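PDB 3S99: purine-binding protein BAB2_0673 from Brucella melitensis biovar Abortus, which binds adenine and probably other purines such as guanine, and may take part in their uptake as part of an ABC-type system. Local coordinates for residues V111-A116 with A122-A127; I142-S147 with P179-K184. All blocks are in the same frame, centred on the assembly; numbering follows the deposited sequence.

Interaction 1: residues V111-A116 with A122-A127; sequences VKFEHA and ADNMSA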
loop_
_atom_site.group_PDB
_atom_site.type_symbol
_atom_site.label_atom_id
_atom_site.label_comp_id
_atom_site.label_asym_id
_atom_site.label_seq_id
_atom_site.Cartn_x
_atom_site.Cartn_y
_atom_site.Cartn_z
ATOM N N VAL A 111 -0.039 16.952 21.684
ATOM C CA VAL A 111 0.418 15.724 21.001
ATOM C C VAL A 111 0.393 15.962 19.493
ATOM O O VAL A 111 -0.449 16.683 18.991
ATOM C CB VAL A 111 -0.444 14.495 21.381
ATOM C CG1 VAL A 111 0.007 13.207 20.586
ATOM C CG2 VAL A 111 -0.417 14.276 22.910
ATOM N N LYS A 112 1.328 15.363 18.770
ATOM C CA LYS A 112 1.342 15.457 17.311
ATOM C C LYS A 112 0.930 14.099 16.775
ATOM O O LYS A 112 1.440 13.081 17.249
ATOM C CB LYS A 112 2.742 15.782 16.790
ATOM C CG LYS A 112 3.451 17.020 17.326
ATOM C CD LYS A 112 2.595 18.199 17.437
ATOM C CE LYS A 112 3.466 19.476 17.585
ATOM N NZ LYS A 112 3.928 19.683 18.962
ATOM N N PHE A 113 0.056 14.099 15.764
ATOM C CA PHE A 113 -0.548 12.898 15.199
ATOM C C PHE A 113 -0.134 12.772 13.736
ATOM O O PHE A 113 -0.054 13.759 13.055
ATOM C CB PHE A 113 -2.057 12.977 15.305
ATOM C CG PHE A 113 -2.554 12.910 16.720
ATOM C CD1 PHE A 113 -2.854 11.679 17.323
ATOM C CD2 PHE A 113 -2.670 14.058 17.471
ATOM C CE1 PHE A 113 -3.314 11.630 18.633
ATOM C CE2 PHE A 113 -3.129 14.001 18.770
ATOM C CZ PHE A 113 -3.428 12.780 19.354
ATOM N N GLU A 114 0.141 11.560 13.279
ATOM C CA GLU A 114 0.579 11.303 11.888
ATOM C C GLU A 114 -0.293 10.152 11.405
ATOM O O GLU A 114 -0.213 9.043 11.956
ATOM C CB GLU A 114 2.029 10.874 11.855
ATOM C CG GLU A 114 3.062 11.943 12.182
ATOM C CD GLU A 114 3.428 12.808 10.976
ATOM O OE1 GLU A 114 3.171 12.393 9.823
ATOM O OE2 GLU A 114 3.988 13.903 11.191
ATOM N N HIS A 115 -1.191 10.423 10.464
ATOM C CA HIS A 115 -2.102 9.427 9.976
ATOM C C HIS A 115 -1.667 8.907 8.577
ATOM O O HIS A 115 -1.429 9.686 7.639
ATOM C CB HIS A 115 -3.523 9.963 9.868
ATOM C CG HIS A 115 -4.447 8.966 9.254
ATOM N ND1 HIS A 115 -5.086 9.173 8.044
ATOM C CD2 HIS A 115 -4.736 7.695 9.628
ATOM C CE1 HIS A 115 -5.782 8.087 7.736
ATOM N NE2 HIS A 115 -5.583 7.176 8.676
ATOM N N ALA A 116 -1.619 7.595 8.449
ATOM C CA ALA A 116 -1.172 6.933 7.225
ATOM C C ALA A 116 -2.275 6.849 6.179
ATOM O O ALA A 116 -3.322 6.283 6.424
ATOM C CB ALA A 116 -0.659 5.516 7.574
ATOM N N ALA A 122 -4.960 18.567 10.595
ATOM C CA ALA A 122 -5.392 19.500 11.605
ATOM C C ALA A 122 -4.130 20.259 12.038
ATOM O O ALA A 122 -3.012 19.855 11.668
ATOM C CB ALA A 122 -6.004 18.712 12.837
ATOM N N ASP A 123 -4.261 21.275 12.875
ATOM C CA ASP A 123 -3.069 21.997 13.358
ATOM C C ASP A 123 -2.000 21.129 14.035
ATOM O O ASP A 123 -0.811 21.480 14.018
ATOM C CB ASP A 123 -3.445 23.199 14.227
ATOM C CG ASP A 123 -4.308 22.827 15.448
ATOM O OD1 ASP A 123 -4.051 21.787 16.047
ATOM O OD2 ASP A 123 -5.270 23.574 15.803
ATOM N N ASN A 124 -2.427 20.014 14.637
ATOM C CA ASN A 124 -1.537 19.021 15.241
ATOM C C ASN A 124 -1.647 17.595 14.634
ATOM O O ASN A 124 -1.402 16.602 15.338
ATOM C CB ASN A 124 -1.793 18.937 16.750
ATOM C CG ASN A 124 -3.167 18.349 17.097
ATOM O OD1 ASN A 124 -4.112 18.420 16.307
ATOM N ND2 ASN A 124 -3.276 17.778 18.308
ATOM N N MET A 125 -2.033 17.503 13.364
ATOM C CA MET A 125 -2.208 16.217 12.657
ATOM C C MET A 125 -1.719 16.355 11.201
ATOM O O MET A 125 -2.221 17.195 10.475
ATOM C CB MET A 125 -3.687 15.821 12.605
ATOM C CG MET A 125 -3.961 14.459 11.982
ATOM S SD MET A 125 -5.738 14.212 11.784
ATOM C CE MET A 125 -5.726 12.811 10.651
ATOM N N SER A 126 -0.774 15.497 10.823
ATOM C CA SER A 126 -0.276 15.342 9.486
ATOM C C SER A 126 -0.859 14.073 8.876
ATOM O O SER A 126 -1.338 13.172 9.580
ATOM C CB SER A 126 1.263 15.277 9.483
ATOM O OG SER A 126 1.824 16.522 9.845
ATOM N N ALA A 127 -0.798 14.018 7.558
ATOM C CA ALA A 127 -1.291 12.914 6.772
ATOM C C ALA A 127 -0.192 12.517 5.835
ATOM O O ALA A 127 0.314 13.320 5.039
ATOM C CB ALA A 127 -2.565 13.306 5.951
#
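F113 and M125 stand side by side on one face of the sheet, paired in a parallel beta ladder between strands 112-116 and 125-130, with F113 CB 4.1 Å from M125 CG. The rungs alternate in the usual parallel way: F113 N donates to N124 O (2.9 Å), F113 O accepts from S126 N, and H115 N reaches S126 O at 2.9 Å and a nearly straight 173°. On the face carrying F113, M125 and H115 the packing is dense, covered by side chains of helix 98-105. M125 sends its chain out extended beyond CG, which brings its CE to 3.7 Å from H115 CB; a slim, unbranched thioether can run along the sheet face to get there. V111 CG1 lies over one face of the F113 ring, toward the rim, and N124 O at its edge. On the other face E114 bends at chi2 (-84°), bringing its carboxylate over S126 CB, with OE1 3.5 Å away; its oxygens are held by Y258, W271 and R262, and S126 OG by Q274. The looser end is the turn A122-M125, where D123 is exposed and makes no contact with the opposite strand. There N124 ND2 extends the bonding beyond the ladder by donating to V111 O (3.1 Å, a bent 137°), and also bonds to A105 O. The buried E114 carboxylate, partnered by R262, is probably ionised, and the side chain of H115, held through NE2 to S94 O, lies about 7 Å from the bound adenine.

Interaction 2: residues I142-S147 with P179-K184; sequences IAAKMS and PDFRVK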
loop_
_atom_site.group_PDB
_atom_site.type_symbol
_atom_site.label_atom_id
_atom_site.label_comp_id
_atom_site.label_asym_id
_atom_site.label_seq_id
_atom_site.Cartn_x
_atom_site.Cartn_y
_atom_site.Cartn_z
ATOM N N ILE A 142 4.973 -6.670 -15.499
ATOM C CA ILE A 142 5.595 -7.977 -15.267
ATOM C C ILE A 142 4.563 -9.074 -15.466
ATOM O O ILE A 142 4.842 -10.072 -16.124
ATOM C CB ILE A 142 6.209 -8.099 -13.838
ATOM C CG1 ILE A 142 7.399 -7.114 -13.662
ATOM C CG2 ILE A 142 6.668 -9.508 -13.587
ATOM C CD1 ILE A 142 7.714 -6.746 -12.182
ATOM N N ALA A 143 3.376 -8.882 -14.896
ATOM C CA ALA A 143 2.329 -9.870 -14.974
ATOM C C ALA A 143 1.972 -10.194 -16.420
ATOM O O ALA A 143 1.800 -11.355 -16.769
ATOM C CB ALA A 143 1.090 -9.420 -14.211
ATOM N N ALA A 144 1.861 -9.169 -17.251
ATOM C CA ALA A 144 1.536 -9.363 -18.668
ATOM C C ALA A 144 2.651 -10.063 -19.457
ATOM O O ALA A 144 2.365 -10.816 -20.385
ATOM C CB ALA A 144 1.164 -8.067 -19.305
ATOM N N LYS A 145 3.916 -9.827 -19.094
ATOM C CA LYS A 145 5.012 -10.610 -19.663
ATOM C C LYS A 145 5.047 -12.034 -19.164
ATOM O O LYS A 145 5.401 -12.895 -19.941
ATOM C CB LYS A 145 6.386 -9.978 -19.429
ATOM C CG LYS A 145 6.575 -8.638 -20.107
ATOM C CD LYS A 145 6.565 -8.770 -21.610
ATOM C CE LYS A 145 7.032 -7.499 -22.319
ATOM N NZ LYS A 145 6.784 -7.572 -23.806
ATOM N N MET A 146 4.673 -12.296 -17.899
ATOM C CA MET A 146 4.814 -13.623 -17.331
ATOM C C MET A 146 3.611 -14.560 -17.561
ATOM O O MET A 146 3.779 -15.768 -17.778
ATOM C CB MET A 146 5.100 -13.534 -15.831
ATOM C CG MET A 146 6.440 -12.820 -15.454
ATOM S SD MET A 146 7.930 -13.616 -16.092
ATOM C CE MET A 146 7.783 -15.211 -15.266
ATOM N N SER A 147 2.399 -14.025 -17.479
ATOM C CA SER A 147 1.216 -14.865 -17.506
ATOM C C SER A 147 0.996 -15.369 -18.935
ATOM O O SER A 147 0.769 -14.584 -19.835
ATOM C CB SER A 147 -0.001 -14.063 -17.050
ATOM O OG SER A 147 -1.193 -14.784 -17.255
ATOM N N PRO A 179 -3.035 -6.232 -24.393
ATOM C CA PRO A 179 -4.253 -5.416 -24.313
ATOM C C PRO A 179 -5.429 -6.205 -23.780
ATOM O O PRO A 179 -6.410 -5.616 -23.307
ATOM C CB PRO A 179 -4.525 -5.048 -25.766
ATOM C CG PRO A 179 -3.898 -6.208 -26.557
ATOM C CD PRO A 179 -2.635 -6.492 -25.796
ATOM N N ASP A 180 -5.344 -7.527 -23.897
ATOM C CA ASP A 180 -6.418 -8.403 -23.512
ATOM C C ASP A 180 -6.286 -8.947 -22.102
ATOM O O ASP A 180 -7.094 -9.761 -21.709
ATOM C CB ASP A 180 -6.549 -9.541 -24.545
ATOM C CG ASP A 180 -7.012 -9.029 -25.893
ATOM O OD1 ASP A 180 -7.537 -7.904 -25.906
ATOM O OD2 ASP A 180 -6.852 -9.717 -26.932
ATOM N N PHE A 181 -5.322 -8.444 -21.323
ATOM C CA PHE A 181 -5.096 -8.921 -19.971
ATOM C C PHE A 181 -6.381 -8.791 -19.125
ATOM O O PHE A 181 -7.112 -7.775 -19.213
ATOM C CB PHE A 181 -3.930 -8.161 -19.288
ATOM C CG PHE A 181 -3.335 -8.899 -18.122
ATOM C CD1 PHE A 181 -3.737 -8.625 -16.808
ATOM C CD2 PHE A 181 -2.400 -9.887 -18.336
ATOM C CE1 PHE A 181 -3.212 -9.305 -15.747
ATOM C CE2 PHE A 181 -1.853 -10.596 -17.247
ATOM C CZ PHE A 181 -2.260 -10.303 -15.952
ATOM N N ARG A 182 -6.635 -9.807 -18.299
ATOM C CA ARG A 182 -7.784 -9.804 -17.408
ATOM C C ARG A 182 -7.350 -10.031 -15.975
ATOM O O ARG A 182 -6.339 -10.670 -15.723
ATOM C CB ARG A 182 -8.793 -10.904 -17.771
ATOM C CG ARG A 182 -9.154 -11.008 -19.236
ATOM C CD ARG A 182 -9.974 -9.844 -19.726
ATOM N NE ARG A 182 -10.044 -9.908 -21.190
ATOM C CZ ARG A 182 -10.534 -8.957 -21.979
ATOM N NH1 ARG A 182 -11.063 -7.842 -21.467
ATOM N NH2 ARG A 182 -10.502 -9.135 -23.296
ATOM N N VAL A 183 -8.128 -9.477 -15.045
ATOM C CA VAL A 183 -8.054 -9.845 -13.618
ATOM C C VAL A 183 -9.381 -10.412 -13.125
ATOM O O VAL A 183 -10.450 -10.021 -13.599
ATOM C CB VAL A 183 -7.673 -8.653 -12.715
ATOM C CG1 VAL A 183 -6.221 -8.241 -12.987
ATOM C CG2 VAL A 183 -8.637 -7.501 -12.929
ATOM N N LYS A 184 -9.287 -11.353 -12.182
ATOM C CA LYS A 184 -10.437 -11.844 -11.427
ATOM C C LYS A 184 -10.283 -11.341 -9.996
ATOM O O LYS A 184 -9.284 -11.624 -9.335
ATOM C CB LYS A 184 -10.495 -13.370 -11.448
ATOM C CG LYS A 184 -10.738 -13.992 -12.842
ATOM C CD LYS A 184 -11.384 -15.389 -12.732
ATOM C CE LYS A 184 -11.772 -15.974 -14.081
ATOM N NZ LYS A 184 -10.624 -16.660 -14.734
#
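In the lobe built around the mixed sheet, the C-terminal end of helix 132-146 packs against the start of edge strand 182-187, and a single aromatic side chain, F181, makes the whole contact from the strand's side. F181 stands just ahead of the strand and directs its side chain at the helix. Its CG lies anti to the backbone N (chi1 -160°), which carries the ring out from the chain so that its CD2, CE2 and CZ atoms meet the helix end. Two alanines receive it: A143 CB lies 3.9 Å from F181 CZ, and A144 CB lies 4.1 Å from F181 CD2. Their small side chains suit this place because the ring can come up to the helix backbone itself, with F181 CE2 3.9 Å from A144 CA and 3.8 Å from A143 O. Both backbone atoms approach the ring obliquely. S147, the first residue to leave helical geometry, adds its CB at the ring edge, 3.9 Å from F181 CE2.

The same serine shows why a small polar residue fits the helix end. Its N donates to A143 O (2.8 Å), while its OG, anti to the backbone N (chi1 171°), bonds to D210 OD1 and to I151 N, at the start of the next strand. A174 of helix 161-175 also touches F181, so the phenyl ring is shared by two helices.

No hydrogen bond joins the two segments. Cohesion here rests on dispersion and the burial of apolar surface, which asks for close fit more than exact direction; A143 O already accepts from S147 N, so this carbonyl keeps its hydrogen bond although the ring lies against it.

How the interactions relate
From the N terminus, the chain first builds much of the parallel sheet, then closes interaction 1 as a short loop: five residues without helix or strand separate 111-116 from 122-127. Strand 125-130 runs straight on into helix 132-146, whose end opens interaction 2. That contact closes a longer loop of 31 residues, which takes in strand 151-156 and helix 161-175 before returning at 179-184. The two loops follow in series, neither nested nor crossed. Their centres lie 39 Å apart on opposite sides of the chain's centre: interaction 1 joins neighbouring strands of the parallel sheet, interaction 2 fastens a helix to the edge of the mixed sheet.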